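Local coordinates for protein Hydrogenase/urease maturation factor HypB (Helicobacter pylori, PDB 4LPS) that helps insert nickel during [NiFe]-hydrogenase and urease maturation, using a low intrinsic GTPase activity that is essential for nickel delivery to hydrogenase, at residues A[182-187]-A[210-215]. Residues are numbered along the deposited sequence; the frame is centred on the assembly and turned at random.
With GDP (guanosine-5'-diphosphate), chain D.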
loop_
_atom_site.group_PDB
_atom_site.type_symbol
_atom_site.label_atom_id
_atom_site.label_comp_id
_atom_site.label_asym_id
_atom_site.label_seq_id
_atom_site.Cartn_x
_atom_site.Cartn_y
_atom_site.Cartn_z
ATOM N N SER A 182 -4.378 -7.602 -8.709
ATOM C CA SER A 182 -3.617 -6.831 -9.682
ATOM C C SER A 182 -3.261 -7.683 -10.892
ATOM O O SER A 182 -3.386 -8.910 -10.850
ATOM C CB SER A 182 -2.356 -6.244 -9.042
ATOM O OG SER A 182 -1.543 -7.245 -8.464
ATOM N N LYS A 183 -2.835 -7.020 -11.967
ATOM C CA LYS A 183 -2.577 -7.668 -13.253
ATOM C C LYS A 183 -3.804 -8.455 -13.714
ATOM O O LYS A 183 -3.698 -9.590 -14.183
ATOM C CB LYS A 183 -1.343 -8.573 -13.167
ATOM C CG LYS A 183 -0.161 -7.915 -12.452
ATOM C CD LYS A 183 1.111 -8.752 -12.541
ATOM C CE LYS A 183 2.244 -8.098 -11.759
ATOM N NZ LYS A 183 3.537 -8.839 -11.881
ATOM N N ALA A 184 -4.971 -7.830 -13.583
ATOM C CA ALA A 184 -6.238 -8.474 -13.913
ATOM C C ALA A 184 -6.367 -8.798 -15.403
ATOM O O ALA A 184 -7.208 -9.608 -15.798
ATOM C CB ALA A 184 -7.396 -7.595 -13.464
ATOM N N ASP A 185 -5.533 -8.165 -16.224
ATOM C CA ASP A 185 -5.455 -8.487 -17.646
ATOM C C ASP A 185 -5.002 -9.929 -17.900
ATOM O O ASP A 185 -5.179 -10.455 -19.000
ATOM C CB ASP A 185 -4.513 -7.513 -18.357
ATOM C CG ASP A 185 -3.155 -7.426 -17.688
ATOM O OD1 ASP A 185 -3.081 -6.930 -16.543
ATOM O OD2 ASP A 185 -2.154 -7.848 -18.309
ATOM N N MET A 186 -4.414 -10.555 -16.881
ATOM C CA MET A 186 -3.820 -11.886 -17.016
ATOM C C MET A 186 -4.728 -13.033 -16.558
ATOM O O MET A 186 -4.296 -14.188 -16.520
ATOM C CB MET A 186 -2.501 -11.941 -16.237
ATOM C CG MET A 186 -1.401 -11.045 -16.796
ATOM S SD MET A 186 -0.618 -11.759 -18.252
ATOM C CE MET A 186 -0.100 -10.286 -19.130
ATOM N N VAL A 187 -5.975 -12.719 -16.206
ATOM C CA VAL A 187 -6.890 -13.710 -15.632
ATOM C C VAL A 187 -7.087 -14.938 -16.524
ATOM O O VAL A 187 -7.051 -16.074 -16.045
ATOM C CB VAL A 187 -8.271 -13.084 -15.338
ATOM C CG1 VAL A 187 -9.330 -14.161 -15.138
ATOM C CG2 VAL A 187 -8.193 -12.187 -14.117
ATOM N N ILE A 210 -12.928 -5.743 -2.644
ATOM C CA ILE A 210 -11.948 -6.323 -3.556
ATOM C C ILE A 210 -11.975 -5.584 -4.891
ATOM O O ILE A 210 -13.044 -5.345 -5.458
ATOM C CB ILE A 210 -12.205 -7.833 -3.786
ATOM C CG1 ILE A 210 -12.297 -8.567 -2.444
ATOM C CG2 ILE A 210 -11.108 -8.442 -4.641
ATOM C CD1 ILE A 210 -12.589 -10.057 -2.567
ATOM N N PHE A 211 -10.798 -5.222 -5.390
ATOM C CA PHE A 211 -10.694 -4.485 -6.644
ATOM C C PHE A 211 -9.943 -5.274 -7.707
ATOM O O PHE A 211 -8.861 -5.800 -7.448
ATOM C CB PHE A 211 -9.988 -3.145 -6.419
ATOM C CG PHE A 211 -10.759 -2.185 -5.560
ATOM C CD1 PHE A 211 -10.571 -2.160 -4.185
ATOM C CD2 PHE A 211 -11.672 -1.308 -6.126
ATOM C CE1 PHE A 211 -11.278 -1.279 -3.392
ATOM C CE2 PHE A 211 -12.382 -0.422 -5.337
ATOM C CZ PHE A 211 -12.185 -0.408 -3.966
ATOM N N LEU A 212 -10.521 -5.347 -8.901
ATOM C CA LEU A 212 -9.805 -5.843 -10.069
ATOM C C LEU A 212 -9.051 -4.683 -10.697
ATOM O O LEU A 212 -9.647 -3.665 -11.048
ATOM C CB LEU A 212 -10.765 -6.473 -11.079
ATOM C CG LEU A 212 -11.239 -7.899 -10.799
ATOM C CD1 LEU A 212 -12.454 -8.233 -11.653
ATOM C CD2 LEU A 212 -10.116 -8.893 -11.057
ATOM N N MET A 213 -7.739 -4.826 -10.828
ATOM C CA MET A 213 -6.916 -3.739 -11.335
ATOM C C MET A 213 -5.943 -4.225 -12.393
ATOM O O MET A 213 -5.341 -5.288 -12.258
ATOM C CB MET A 213 -6.151 -3.068 -10.189
ATOM C CG MET A 213 -5.018 -2.157 -10.653
ATOM S SD MET A 213 -4.269 -1.179 -9.339
ATOM C CE MET A 213 -5.732 -0.496 -8.562
ATOM N N SER A 214 -5.797 -3.435 -13.448
ATOM C CA SER A 214 -4.773 -3.676 -14.454
ATOM C C SER A 214 -4.134 -2.357 -14.863
ATOM O O SER A 214 -4.815 -1.336 -14.976
ATOM C CB SER A 214 -5.368 -4.393 -15.668
ATOM O OG SER A 214 -4.409 -4.539 -16.697
ATOM N N SER A 215 -2.821 -2.377 -15.065
ATOM C CA SER A 215 -2.108 -1.214 -15.576
ATOM C C SER A 215 -2.578 -0.852 -16.983
ATOM O O SER A 215 -2.351 0.260 -17.460
ATOM C CB SER A 215 -0.601 -1.469 -15.569
ATOM O OG SER A 215 -0.275 -2.586 -16.376
HETATM P PB GDP D . 6.301 -4.332 -7.459
HETATM O O1B GDP D . 7.623 -5.053 -7.362
HETATM O O2B GDP D . 6.477 -2.864 -7.162
HETATM O O3B GDP D . 5.320 -4.895 -6.462
HETATM O O3A GDP D . 5.691 -4.535 -8.930
HETATM P PA GDP D . 6.289 -3.819 -10.244
HETATM O O1A GDP D . 5.640 -2.474 -10.441
HETATM O O2A GDP D . 7.791 -3.699 -10.192
HETATM O "O5'" GDP D . 5.805 -4.807 -11.406
HETATM C "C5'" GDP D . 6.522 -6.007 -11.685
HETATM C "C4'" GDP D . 6.219 -6.429 -13.115
HETATM O "O4'" GDP D . 4.808 -6.560 -13.288
HETATM C "C3'" GDP D . 6.678 -5.368 -14.099
HETATM O "O3'" GDP D . 7.241 -6.037 -15.231
HETATM C "C2'" GDP D . 5.416 -4.659 -14.534
HETATM O "O2'" GDP D . 5.523 -4.229 -15.890
HETATM C "C1'" GDP D . 4.381 -5.758 -14.394
HETATM N N9 GDP D . 3.021 -5.243 -14.120
HETATM C C8 GDP D . 2.640 -4.349 -13.187
HETATM N N7 GDP D . 1.298 -4.157 -13.233
HETATM C C5 GDP D . 0.801 -4.952 -14.202
HETATM C C6 GDP D . -0.530 -5.251 -14.782
HETATM O O6 GDP D . -1.558 -4.687 -14.355
HETATM N N1 GDP D . -0.602 -6.145 -15.776
HETATM C C2 GDP D . 0.491 -6.768 -16.256
HETATM N N2 GDP D . 0.353 -7.662 -17.265
HETATM N N3 GDP D . 1.738 -6.545 -15.775
HETATM C C4 GDP D . 1.944 -5.667 -14.772
#
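Asp185's carboxylate lies nearly coplanar with the guanine of GDP; Ser214 and Ser215 come at this plane from one side, the Lys183 chain from the other. OD1 takes guanine N1 at 2.7 Å and OD2 takes N2, both almost straight, while Ser214 OG donates to OD1 at 2.7 Å from 49° out of the carboxylate plane. A chi1 of 53° swings Asp185 CG in over its own backbone, turning the carboxylate toward N1 and N2; the Ser214 hydroxyl, a second-shell group here that also bonds Lys216 N, probably helps hold this orientation. Extended Lys183 runs across its face of the guanine, CG 3.6 Å from C5, and NZ ends at the ribose O4' and at Gly56 O. On the opposite face Ser215 OG lies 3.1 Å from C6, and Ser215 N donates to O6 from that same side, tilted well out of plane. Beyond the O6/N1 side of the base, Ala184 N donates to Met213 O at 2.9 Å, and Ala184 CB touches Leu212 CD2. This is the guanine-recognition site of a P-loop GTPase, a variant NKxD motif meeting the G5 loop. Segment 182-187 begins at the end of strand 178-182; 210-215 comprises neighbouring parallel strand 210-212, an outer strand, and the loop before helix 218-234.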